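Local coordinates for ABC transporter substrate-binding protein (Vibrio cholerae, PDB 3LKV) that probably serves as the substrate-binding protein of an ABC transporter, and holds a phenylalanine and zinc ions in the crystal, at residues I197-D202 and E210-A215; V173-L178 and Q184-A189; S229-E232 and A237-G240; A215-K220 and E284-T289; V130-E135 and P222-A227. All coordinates share one frame; numbering follows the deposited sequence.

Interaction 1: residues I197-D202 and E210-A215. With PHE (phenylalanine), chain B.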
# COMPACT_ATOMS: atom_id res chain seq x y z
N ILE A 197 -22.45 3.92 -28.55
CA ILE A 197 -22.21 4.88 -27.51
C ILE A 197 -20.68 5.08 -27.40
O ILE A 197 -19.90 4.09 -27.35
CB ILE A 197 -22.69 4.37 -26.17
CG1 ILE A 197 -24.18 3.93 -26.21
CG2 ILE A 197 -22.43 5.42 -25.13
CD1 ILE A 197 -25.12 5.02 -26.43
N TYR A 198 -20.27 6.33 -27.41
CA TYR A 198 -18.90 6.70 -27.20
C TYR A 198 -18.72 6.96 -25.73
O TYR A 198 -19.23 7.93 -25.19
CB TYR A 198 -18.56 7.96 -28.01
CG TYR A 198 -17.13 8.49 -27.83
CD1 TYR A 198 -16.05 7.66 -27.99
CD2 TYR A 198 -16.89 9.82 -27.54
CE1 TYR A 198 -14.76 8.13 -27.88
CE2 TYR A 198 -15.57 10.32 -27.43
CZ TYR A 198 -14.51 9.47 -27.60
OH TYR A 198 -13.22 9.91 -27.46
N ALA A 199 -18.00 6.08 -25.06
CA ALA A 199 -17.76 6.23 -23.64
C ALA A 199 -16.47 7.09 -23.53
O ALA A 199 -15.38 6.61 -23.78
CB ALA A 199 -17.58 4.84 -22.96
N LEU A 200 -16.62 8.36 -23.21
CA LEU A 200 -15.46 9.22 -23.23
C LEU A 200 -14.67 9.25 -21.91
O LEU A 200 -15.03 8.62 -20.90
CB LEU A 200 -15.82 10.62 -23.74
CG LEU A 200 -16.93 11.41 -23.15
CD1 LEU A 200 -16.72 11.40 -21.75
CD2 LEU A 200 -16.94 12.83 -23.68
N ILE A 201 -13.56 9.98 -21.98
CA ILE A 201 -12.68 10.25 -20.84
C ILE A 201 -13.36 11.27 -19.92
O ILE A 201 -13.06 12.49 -19.93
CB ILE A 201 -11.30 10.70 -21.34
CG1 ILE A 201 -10.70 9.59 -22.21
CG2 ILE A 201 -10.30 11.09 -20.17
CD1 ILE A 201 -10.56 8.20 -21.50
N ASP A 202 -14.25 10.71 -19.12
CA ASP A 202 -15.01 11.47 -18.15
C ASP A 202 -15.06 10.60 -16.90
O ASP A 202 -15.38 9.43 -17.00
CB ASP A 202 -16.41 11.68 -18.74
CG ASP A 202 -17.44 12.22 -17.77
OD1 ASP A 202 -17.62 11.65 -16.65
OD2 ASP A 202 -18.13 13.23 -18.18
N GLU A 210 -20.09 0.23 -15.73
CA GLU A 210 -20.89 -1.01 -15.68
C GLU A 210 -22.37 -0.74 -15.94
O GLU A 210 -23.00 -1.48 -16.68
CB GLU A 210 -20.68 -1.79 -14.36
CG GLU A 210 -19.17 -2.10 -14.10
CD GLU A 210 -18.87 -3.41 -13.35
OE1 GLU A 210 -19.59 -4.43 -13.58
OE2 GLU A 210 -17.89 -3.42 -12.56
N GLY A 211 -22.89 0.32 -15.34
CA GLY A 211 -24.27 0.71 -15.56
C GLY A 211 -24.50 1.20 -16.99
O GLY A 211 -25.55 0.92 -17.60
N MSE A 212 -23.53 1.90 -17.56
CA MSE A 212 -23.65 2.31 -18.95
C MSE A 212 -23.78 1.06 -19.83
O MSE A 212 -24.58 1.02 -20.75
CB MSE A 212 -22.50 3.17 -19.40
CG MSE A 212 -22.41 3.37 -20.89
SE MSE A 212 -21.01 4.64 -21.42
CE MSE A 212 -22.04 6.31 -21.04
N ILE A 213 -22.98 0.06 -19.54
CA ILE A 213 -22.91 -1.10 -20.41
C ILE A 213 -24.17 -1.96 -20.23
O ILE A 213 -24.65 -2.55 -21.20
CB ILE A 213 -21.56 -1.86 -20.23
CG1 ILE A 213 -20.50 -1.08 -21.01
CG2 ILE A 213 -21.65 -3.32 -20.73
CD1 ILE A 213 -19.12 -1.43 -20.74
N VAL A 214 -24.73 -1.95 -19.03
CA VAL A 214 -25.94 -2.70 -18.80
C VAL A 214 -27.05 -2.10 -19.66
O VAL A 214 -27.72 -2.83 -20.36
CB VAL A 214 -26.36 -2.73 -17.29
CG1 VAL A 214 -27.86 -3.22 -17.11
CG2 VAL A 214 -25.42 -3.64 -16.51
N ALA A 215 -27.20 -0.78 -19.63
CA ALA A 215 -28.18 -0.09 -20.46
C ALA A 215 -27.90 -0.29 -21.98
O ALA A 215 -28.85 -0.51 -22.75
CB ALA A 215 -28.26 1.43 -20.11
N PHE B . -8.58 12.74 -18.27
CA PHE B . -9.63 12.69 -17.18
C PHE B . -9.68 14.07 -16.47
O PHE B . -9.18 15.05 -17.09
CB PHE B . -9.41 11.53 -16.20
CG PHE B . -9.83 10.17 -16.77
CD1 PHE B . -11.19 9.85 -16.91
CD2 PHE B . -8.89 9.25 -17.18
CE1 PHE B . -11.58 8.67 -17.45
CE2 PHE B . -9.27 8.05 -17.70
CZ PHE B . -10.61 7.73 -17.86
OXT PHE B . -10.21 14.27 -15.36

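Interaction 2: residues V173-L178 and Q184-A189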
# COMPACT_ATOMS: atom_id res chain seq x y z
N VAL A 173 -25.98 12.14 -30.50
CA VAL A 173 -27.08 12.11 -29.58
C VAL A 173 -26.54 12.22 -28.17
O VAL A 173 -25.82 11.34 -27.72
CB VAL A 173 -27.84 10.81 -29.70
CG1 VAL A 173 -29.04 10.83 -28.74
CG2 VAL A 173 -28.31 10.60 -31.15
N GLU A 174 -26.88 13.27 -27.45
CA GLU A 174 -26.24 13.61 -26.19
C GLU A 174 -27.15 13.57 -24.98
O GLU A 174 -28.30 13.97 -25.07
CB GLU A 174 -25.73 15.04 -26.24
CG GLU A 174 -25.00 15.43 -27.51
CD GLU A 174 -24.54 16.91 -27.53
OE1 GLU A 174 -24.52 17.62 -26.47
OE2 GLU A 174 -24.19 17.34 -28.66
N ALA A 175 -26.63 13.15 -23.84
CA ALA A 175 -27.34 13.32 -22.60
C ALA A 175 -26.34 13.62 -21.48
O ALA A 175 -25.20 13.15 -21.52
CB ALA A 175 -28.12 12.11 -22.30
N THR A 176 -26.74 14.40 -20.49
CA THR A 176 -25.83 14.70 -19.42
C THR A 176 -26.16 13.89 -18.20
O THR A 176 -27.28 13.46 -18.04
CB THR A 176 -25.77 16.20 -19.07
OG1 THR A 176 -27.08 16.66 -18.74
CG2 THR A 176 -25.21 16.95 -20.25
N ALA A 177 -25.14 13.68 -17.37
CA ALA A 177 -25.27 12.99 -16.11
C ALA A 177 -24.46 13.80 -15.12
O ALA A 177 -23.26 13.97 -15.29
CB ALA A 177 -24.71 11.56 -16.24
N LEU A 178 -25.11 14.33 -14.10
CA LEU A 178 -24.45 15.19 -13.13
C LEU A 178 -23.67 14.41 -12.07
O LEU A 178 -22.85 14.97 -11.37
CB LEU A 178 -25.48 16.09 -12.43
CG LEU A 178 -26.33 16.94 -13.40
CD1 LEU A 178 -27.35 17.80 -12.63
CD2 LEU A 178 -25.43 17.81 -14.31
N GLN A 184 -26.49 5.56 -15.88
CA GLN A 184 -27.26 4.47 -16.49
C GLN A 184 -28.59 4.97 -17.13
O GLN A 184 -28.91 4.66 -18.29
CB GLN A 184 -27.48 3.33 -15.49
CG GLN A 184 -28.27 2.17 -16.06
CD GLN A 184 -28.31 0.93 -15.14
OE1 GLN A 184 -27.54 0.78 -14.24
NE2 GLN A 184 -29.21 0.05 -15.41
N SER A 185 -29.33 5.79 -16.40
CA SER A 185 -30.53 6.42 -16.96
C SER A 185 -30.24 7.26 -18.21
O SER A 185 -31.00 7.22 -19.15
CB SER A 185 -31.16 7.38 -15.97
OG SER A 185 -31.55 6.70 -14.85
N ALA A 186 -29.21 8.09 -18.15
CA ALA A 186 -28.79 8.86 -19.31
C ALA A 186 -28.48 7.95 -20.51
O ALA A 186 -28.94 8.21 -21.60
CB ALA A 186 -27.56 9.74 -18.98
N THR A 187 -27.72 6.89 -20.30
CA THR A 187 -27.44 5.93 -21.36
C THR A 187 -28.75 5.34 -21.94
O THR A 187 -28.95 5.29 -23.16
CB THR A 187 -26.59 4.81 -20.86
OG1 THR A 187 -25.42 5.38 -20.26
CG2 THR A 187 -26.19 3.83 -22.01
N GLN A 188 -29.63 4.91 -21.05
CA GLN A 188 -30.92 4.37 -21.45
C GLN A 188 -31.70 5.37 -22.28
O GLN A 188 -32.30 5.00 -23.27
CB GLN A 188 -31.73 4.02 -20.22
CG GLN A 188 -33.01 3.36 -20.54
CD GLN A 188 -33.90 3.28 -19.33
OE1 GLN A 188 -34.20 4.29 -18.69
NE2 GLN A 188 -34.33 2.07 -19.00
N ALA A 189 -31.70 6.63 -21.88
CA ALA A 189 -32.42 7.64 -22.64
C ALA A 189 -31.94 7.75 -24.10
O ALA A 189 -32.69 8.24 -24.95
CB ALA A 189 -32.32 9.04 -21.96

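Interaction 3: residues S229-E232 and A237-G240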
# COMPACT_ATOMS: atom_id res chain seq x y z
N SER A 229 -9.78 0.42 -19.76
CA SER A 229 -10.60 -0.04 -18.65
C SER A 229 -12.06 -0.22 -19.13
O SER A 229 -12.78 -1.06 -18.61
CB SER A 229 -10.51 0.92 -17.45
OG SER A 229 -10.80 2.28 -17.84
N TYR A 230 -12.49 0.52 -20.14
CA TYR A 230 -13.87 0.34 -20.57
C TYR A 230 -14.10 -0.98 -21.36
O TYR A 230 -15.16 -1.58 -21.23
CB TYR A 230 -14.35 1.51 -21.39
CG TYR A 230 -14.27 2.88 -20.73
CD1 TYR A 230 -14.18 3.03 -19.37
CD2 TYR A 230 -14.39 4.02 -21.50
CE1 TYR A 230 -14.12 4.27 -18.80
CE2 TYR A 230 -14.37 5.27 -20.95
CZ TYR A 230 -14.22 5.40 -19.60
OH TYR A 230 -14.19 6.66 -19.09
N VAL A 231 -13.10 -1.42 -22.12
CA VAL A 231 -13.19 -2.64 -22.93
C VAL A 231 -13.21 -3.82 -21.97
O VAL A 231 -13.99 -4.78 -22.16
CB VAL A 231 -12.05 -2.75 -23.98
CG1 VAL A 231 -10.70 -3.01 -23.33
CG2 VAL A 231 -12.29 -3.88 -24.92
N GLU A 232 -12.44 -3.71 -20.89
CA GLU A 232 -12.43 -4.72 -19.83
C GLU A 232 -13.85 -4.95 -19.29
O GLU A 232 -14.16 -6.06 -18.88
CB GLU A 232 -11.45 -4.34 -18.69
CG GLU A 232 -9.97 -4.66 -19.01
CD GLU A 232 -8.94 -3.83 -18.21
OE1 GLU A 232 -9.28 -3.21 -17.17
OE2 GLU A 232 -7.76 -3.80 -18.62
N ALA A 237 -14.60 -2.23 -28.24
CA ALA A 237 -13.31 -1.84 -28.68
C ALA A 237 -12.92 -0.61 -27.90
O ALA A 237 -13.80 0.11 -27.40
CB ALA A 237 -13.33 -1.53 -30.14
N SER A 238 -11.63 -0.33 -27.83
CA SER A 238 -11.16 0.92 -27.25
C SER A 238 -9.85 1.35 -27.82
O SER A 238 -9.09 0.51 -28.32
CB SER A 238 -11.03 0.78 -25.74
OG SER A 238 -10.05 -0.20 -25.43
N LEU A 239 -9.55 2.64 -27.74
CA LEU A 239 -8.24 3.12 -28.17
C LEU A 239 -7.68 4.09 -27.13
O LEU A 239 -7.68 5.31 -27.32
CB LEU A 239 -8.32 3.75 -29.56
CG LEU A 239 -7.01 4.18 -30.20
CD1 LEU A 239 -6.17 2.93 -30.48
CD2 LEU A 239 -7.25 5.00 -31.47
N GLY A 240 -7.22 3.55 -26.02
CA GLY A 240 -6.85 4.38 -24.87
C GLY A 240 -5.36 4.41 -24.60
O GLY A 240 -4.59 3.62 -25.15

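Interaction 4: residues A215-K220 and E284-T289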
# COMPACT_ATOMS: atom_id res chain seq x y z
N ALA A 215 -27.20 -0.78 -19.63
CA ALA A 215 -28.18 -0.09 -20.46
C ALA A 215 -27.90 -0.29 -21.98
O ALA A 215 -28.85 -0.51 -22.75
CB ALA A 215 -28.26 1.43 -20.11
N ALA A 216 -26.64 -0.18 -22.41
CA ALA A 216 -26.34 -0.33 -23.83
C ALA A 216 -26.66 -1.75 -24.30
O ALA A 216 -27.29 -1.93 -25.37
CB ALA A 216 -24.88 -0.00 -24.10
N ASN A 217 -26.19 -2.74 -23.53
CA ASN A 217 -26.47 -4.11 -23.82
C ASN A 217 -27.98 -4.39 -23.92
O ASN A 217 -28.41 -5.10 -24.76
CB ASN A 217 -25.82 -5.05 -22.80
CG ASN A 217 -24.34 -5.21 -23.03
OD1 ASN A 217 -23.81 -4.82 -24.05
ND2 ASN A 217 -23.68 -5.80 -22.07
N GLN A 218 -28.75 -3.76 -23.07
CA GLN A 218 -30.19 -3.93 -23.09
C GLN A 218 -30.81 -3.35 -24.36
O GLN A 218 -31.74 -3.92 -24.88
CB GLN A 218 -30.74 -3.22 -21.86
CG GLN A 218 -32.13 -3.59 -21.46
CD GLN A 218 -32.48 -2.98 -20.05
OE1 GLN A 218 -31.58 -2.66 -19.20
NE2 GLN A 218 -33.81 -2.82 -19.81
N ALA A 219 -30.27 -2.23 -24.85
CA ALA A 219 -30.65 -1.68 -26.16
C ALA A 219 -29.91 -2.31 -27.35
O ALA A 219 -30.13 -1.95 -28.48
CB ALA A 219 -30.48 -0.14 -26.16
N LYS A 220 -29.06 -3.29 -27.08
CA LYS A 220 -28.25 -3.95 -28.08
C LYS A 220 -27.45 -2.94 -28.86
O LYS A 220 -27.37 -3.02 -30.06
CB LYS A 220 -29.15 -4.77 -29.01
CG LYS A 220 -30.00 -5.82 -28.23
CD LYS A 220 -31.38 -6.05 -28.81
CE LYS A 220 -31.66 -7.53 -29.04
NZ LYS A 220 -31.87 -8.30 -27.79
N GLU A 284 -19.49 -10.25 -30.31
CA GLU A 284 -20.31 -11.37 -30.73
C GLU A 284 -21.63 -11.44 -29.96
O GLU A 284 -22.66 -11.70 -30.57
CB GLU A 284 -19.53 -12.68 -30.61
CG GLU A 284 -20.32 -13.86 -30.00
CD GLU A 284 -19.90 -15.18 -30.62
OE1 GLU A 284 -18.66 -15.41 -30.74
OE2 GLU A 284 -20.81 -15.97 -31.01
N GLN A 285 -21.65 -11.19 -28.65
CA GLN A 285 -22.96 -11.11 -27.98
C GLN A 285 -23.87 -10.04 -28.55
O GLN A 285 -25.07 -10.08 -28.37
CB GLN A 285 -22.83 -10.83 -26.51
CG GLN A 285 -22.36 -11.98 -25.72
CD GLN A 285 -22.02 -11.57 -24.31
OE1 GLN A 285 -22.39 -10.47 -23.85
NE2 GLN A 285 -21.30 -12.43 -23.60
N LEU A 286 -23.31 -9.04 -29.21
CA LEU A 286 -24.14 -8.00 -29.79
C LEU A 286 -24.44 -8.29 -31.26
O LEU A 286 -25.04 -7.47 -31.94
CB LEU A 286 -23.47 -6.61 -29.63
CG LEU A 286 -23.52 -6.01 -28.22
CD1 LEU A 286 -22.47 -4.93 -28.10
CD2 LEU A 286 -24.90 -5.47 -27.91
N GLY A 287 -24.00 -9.46 -31.75
CA GLY A 287 -24.16 -9.81 -33.16
C GLY A 287 -23.26 -8.99 -34.06
O GLY A 287 -23.59 -8.77 -35.21
N ILE A 288 -22.12 -8.53 -33.54
CA ILE A 288 -21.22 -7.71 -34.34
C ILE A 288 -19.98 -8.47 -34.79
O ILE A 288 -19.36 -9.20 -34.03
CB ILE A 288 -20.83 -6.39 -33.60
CG1 ILE A 288 -22.02 -5.42 -33.65
CG2 ILE A 288 -19.58 -5.75 -34.22
CD1 ILE A 288 -22.04 -4.34 -32.57
N THR A 289 -19.62 -8.24 -36.05
CA THR A 289 -18.46 -8.78 -36.68
C THR A 289 -17.44 -7.68 -36.78
O THR A 289 -17.66 -6.73 -37.49
CB THR A 289 -18.85 -9.30 -38.12
OG1 THR A 289 -19.49 -10.57 -37.97
CG2 THR A 289 -17.63 -9.42 -39.10

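Interaction 5: residues V130-E135 and P222-A227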
# COMPACT_ATOMS: atom_id res chain seq x y z
N VAL A 130 -13.48 8.56 -33.83
CA VAL A 130 -14.61 8.57 -34.73
C VAL A 130 -14.31 7.77 -36.00
O VAL A 130 -15.17 6.99 -36.49
CB VAL A 130 -14.97 10.00 -35.11
CG1 VAL A 130 -16.02 10.03 -36.26
CG2 VAL A 130 -15.44 10.74 -33.84
N GLU A 131 -13.10 7.97 -36.53
CA GLU A 131 -12.69 7.27 -37.74
C GLU A 131 -12.65 5.80 -37.41
O GLU A 131 -13.07 4.98 -38.21
CB GLU A 131 -11.36 7.80 -38.35
CG GLU A 131 -11.58 9.25 -38.95
CD GLU A 131 -10.31 10.03 -39.44
OE1 GLU A 131 -9.23 10.01 -38.77
OE2 GLU A 131 -10.45 10.75 -40.48
N LEU A 132 -12.25 5.45 -36.20
CA LEU A 132 -12.20 4.05 -35.83
C LEU A 132 -13.61 3.43 -35.65
O LEU A 132 -13.84 2.29 -36.09
CB LEU A 132 -11.32 3.88 -34.61
CG LEU A 132 -11.02 2.48 -34.09
CD1 LEU A 132 -10.55 1.53 -35.19
CD2 LEU A 132 -9.96 2.60 -32.98
N ILE A 133 -14.54 4.19 -35.07
CA ILE A 133 -15.92 3.76 -34.93
C ILE A 133 -16.52 3.51 -36.32
O ILE A 133 -17.19 2.52 -36.53
CB ILE A 133 -16.79 4.79 -34.16
CG1 ILE A 133 -16.44 4.80 -32.66
CG2 ILE A 133 -18.26 4.48 -34.26
CD1 ILE A 133 -16.98 6.10 -31.86
N LYS A 134 -16.24 4.40 -37.26
CA LYS A 134 -16.72 4.26 -38.65
C LYS A 134 -16.12 3.04 -39.36
O LYS A 134 -16.76 2.41 -40.20
CB LYS A 134 -16.45 5.54 -39.45
CG LYS A 134 -17.24 5.68 -40.81
CD LYS A 134 -17.43 7.21 -41.25
CE LYS A 134 -17.25 7.49 -42.80
NZ LYS A 134 -16.23 8.62 -43.04
N GLU A 135 -14.90 2.69 -39.00
CA GLU A 135 -14.21 1.53 -39.56
C GLU A 135 -14.78 0.21 -39.05
O GLU A 135 -14.94 -0.75 -39.82
CB GLU A 135 -12.71 1.60 -39.24
CG GLU A 135 -11.86 0.61 -40.05
CD GLU A 135 -10.40 0.51 -39.58
OE1 GLU A 135 -9.91 1.29 -38.74
OE2 GLU A 135 -9.73 -0.40 -40.06
N PRO A 222 -23.67 -1.13 -29.20
CA PRO A 222 -22.29 -1.28 -28.80
C PRO A 222 -21.77 -0.02 -28.16
O PRO A 222 -22.30 1.04 -28.45
CB PRO A 222 -21.58 -1.48 -30.11
CG PRO A 222 -22.52 -0.95 -31.16
CD PRO A 222 -23.86 -1.23 -30.65
N VAL A 223 -20.77 -0.14 -27.30
CA VAL A 223 -20.05 0.97 -26.69
C VAL A 223 -18.61 0.93 -27.19
O VAL A 223 -17.97 -0.10 -27.14
CB VAL A 223 -20.10 0.82 -25.15
CG1 VAL A 223 -19.25 1.88 -24.41
CG2 VAL A 223 -21.52 0.85 -24.71
N PHE A 224 -18.11 2.06 -27.70
CA PHE A 224 -16.71 2.22 -28.03
C PHE A 224 -16.07 3.02 -26.90
O PHE A 224 -16.60 4.07 -26.51
CB PHE A 224 -16.52 3.00 -29.34
CG PHE A 224 -15.09 3.22 -29.69
CD1 PHE A 224 -14.39 2.26 -30.36
CD2 PHE A 224 -14.43 4.32 -29.23
CE1 PHE A 224 -13.02 2.42 -30.60
CE2 PHE A 224 -13.07 4.51 -29.46
CZ PHE A 224 -12.36 3.56 -30.15
N GLY A 225 -14.94 2.54 -26.39
CA GLY A 225 -14.30 3.13 -25.24
C GLY A 225 -13.09 3.99 -25.55
O GLY A 225 -12.22 3.63 -26.35
N ALA A 226 -12.97 5.11 -24.87
CA ALA A 226 -11.78 5.97 -25.02
C ALA A 226 -10.67 5.50 -24.07
O ALA A 226 -9.55 6.02 -24.07
CB ALA A 226 -12.18 7.44 -24.77
N ALA A 227 -11.00 4.51 -23.25
CA ALA A 227 -10.08 3.97 -22.25
C ALA A 227 -10.17 2.45 -22.29
O ALA A 227 -11.26 1.90 -22.39
CB ALA A 227 -10.43 4.47 -20.83

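Interaction 1: residues I197-D202 and E210-A215
Strand residue A199 and helix residue M212 have the nearest backbones, their CA atoms 8.5 Å apart, a gap that side chains alone must fill. One long side chain bridges it: M212, present as selenomethionine, leaves helix 209-218 with CG anti to its own N (chi1 167°), stays extended to chi2 and bends at chi3. The bend brings the selenium against the strand, with the terminal methyl close beside I197 CG2. SE lies 3.8 Å from A199 CB and 4.0 Å from I197 CG2, resting across two side chains that point the same way from alternate positions of strand 196-199. Beyond the strand the chain passes through an inverse gamma turn centred on I201 to D202, which caps the next helix with OD1. Here the bound phenylalanine packs: I201 CD1 is 3.7 Å from its CZ, and D202 N 3.8 Å from its CE1. I197 also packs near T221 and S194, which coordinate a zinc ion. No hydrogen bond joins the two segments; the contact is apolar van der Waals packing of a methionine side chain, here carrying selenium, which packs helix 209-218 on strand 196-199, whose continuation, I201 and D202, lines the phenylalanine pocket.

Interaction 2: residues V173-L178 and Q184-A189
A186, on helix 183-191, presses its methyl against the edge strand 171-176, and almost the whole contact is gathered round it. The CA atoms of A175 and A186 come within 5.7 Å, an approach that only small side chains allow. A175 CB meets A186 CB at 4.1 Å and lies 4.0 Å from A186 O, so the strand methyl touches both the side chain and the carbonyl of the same residue. A186 CB also reaches the strand backbone, 3.8 Å from T176 O. A177, the next methyl facing the helix, is looser: its CB is 4.4 Å from A186 CB. No hydrogen bond crosses, and the tight part is van der Waals packing of methyls on each other and on carbonyl oxygens. The looser, solvent side holds T176, S185 and Q188: T176 turns its side chain away from the helix, and S185 and Q188 lie on the exposed side of the helix. E174 leaves the contact altogether to form a salt bridge with K162. Strand 171-176 is the outermost of its sheet and pairs with strand 142-147, whose V146 also touches A186 and A177. Helix 183-191 then leads to strand 196-199 on the far side of strand 142-147, making a beta-alpha-beta crossover, while T187 turns to M212 and A215 of helix 209-218.

Interaction 3: residues S229-E232 and A237-G240
V231 and S238 make nearly all of this contact, and van der Waals packing is the one kind of interaction across it. The hydroxyl of S238 comes to the branch point of the valine: OG is 3.6 Å from V231 CB and equally 3.6 Å from V231 CG1, while the two CB atoms stand 4.1 Å apart. Both side chains take a similar turn about the first bond, an ordinary one for serine but uncommon for valine. S238 OG (chi1 63°) and V231 CG1 (chi1 70°) each sit between their own backbone N and carbonyl carbon, which places the oxygen and that methyl against each other. V231 CG2 is more loosely placed, 4.4 Å from A237 N; A237 itself directs its CB away from the helix, so it contributes main chain alone. Of polar bonding across the contact there is none: the serine oxygen meets carbon, not a donor or acceptor of residues 229-232. Hydrogen bonds instead tie each segment to its surroundings. V231 O accepts from N279 ND2, and Y230, a residue of the phenylalanine pocket, bonds through OH to L200 O, while on the strand A237 and L239 make backbone bonds with G225. Strand 223-225, the short, weakly bonded helix 228-232 and strand 237-240 form a beta-alpha-beta unit whose two strands lie parallel and adjacent in the sheet. On its other edge strand 237-240 runs antiparallel to strand 275-278, where V277 packs on both V231 and S238, while A237 and L239 lean on helix 126-136.

Interaction 4: residues A215-K220 and E284-T289
L286 turns its CG anti to its carbonyl carbon (chi1 -74°), and chi2 (161°) sends CD1 on in the extended direction and leaves CD2 as the branch turned to K220, although the first bond of the side chain does not aim there. N217, with CG likewise beside its own backbone N, brings its amide to the same methyl. CD2 lies 3.7 Å from K220 CA and equally 3.7 Å from K220 C, so the leucine rests on the lysine's main chain; K220 CB is farther, at 4.4 Å, and the rest of that side chain leads away. N217 OD1 stands 4.1 Å from CD2, its side chain crossing that of L286 at about a right angle, with no polar bond between the segments. Both sides of the contact are ends of helices closed by Schellman motifs. K220 has positive phi (54°), with K220 N bonded to N217 O at 3.0 Å, and G287 ends helix 280-285 in the same way, its N 2.9 Å from E284 O. The nearest CA atoms are those of K220 and L286, the residue just before G287, 6.0 Å apart. L286 also packs on P222 and I236, loop residues just before strands 223-225 and 237-240, and I288 joins it on P222. K220 is largely solvent-exposed; the residue that follows it, T221, coordinates a zinc ion together with A191 and S194, and the K220 side chain is about 7 Å from that ion.

Interaction 5: residues V130-E135 and P222-A227
F224, on strand 223-225, points its ring at helix 126-136, where I133 and L132 receive different parts of it. With CG anti to the backbone N (chi1 178°), the ring stands well out from the sheet. I133 crosses it obliquely and works near its root: CG1 is 3.6 Å from F224 CG, and CD1 lies 4.0 Å from F224 CB. The same CG1 makes a CH-pi contact, 4.1 Å from the ring centroid and 29° off the normal, hence off-centre toward the side where the ring joins CB. L132 takes the far end of the ring. Its side chain runs at about a right angle to the phenylalanine, CD2 being 3.8 Å from F224 CZ and CG 4.0 Å from CE1. Successive helix residues thus share one aromatic ring along its length, and the contact is wholly apolar and buried. F224's ring also meets that of H129, one turn back on the helix, with planes at about 55°. Strand 223-225 lies between strands 196-199 and 237-240, and the helix spans this part of the sheet: I133 continues onto V196 of the former and L132 onto L239 of the latter.

Overall arrangement
All but interaction 4 reach one mixed sheet. Interactions 1, 3 and 5 are buried in its middle, on the neighbouring strands 196-199, 223-225 and 237-240, where I197 O and A199 N pair with F224, and G225 with A237 and L239. Interaction 2 lies at the sheet's edge and is only partly buried; it is built of alanine methyls, interaction 5 of an aromatic ring and interaction 1 of a methionine (as selenomethionine). Interactions 1 and 4 both use helix 209-218 and share A215, which also packs on T187 of interaction 2. Interaction 4, at the surface, joins helix ends and reaches interaction 5 through P222. No cross-segment hydrogen bond occurs in any of the five.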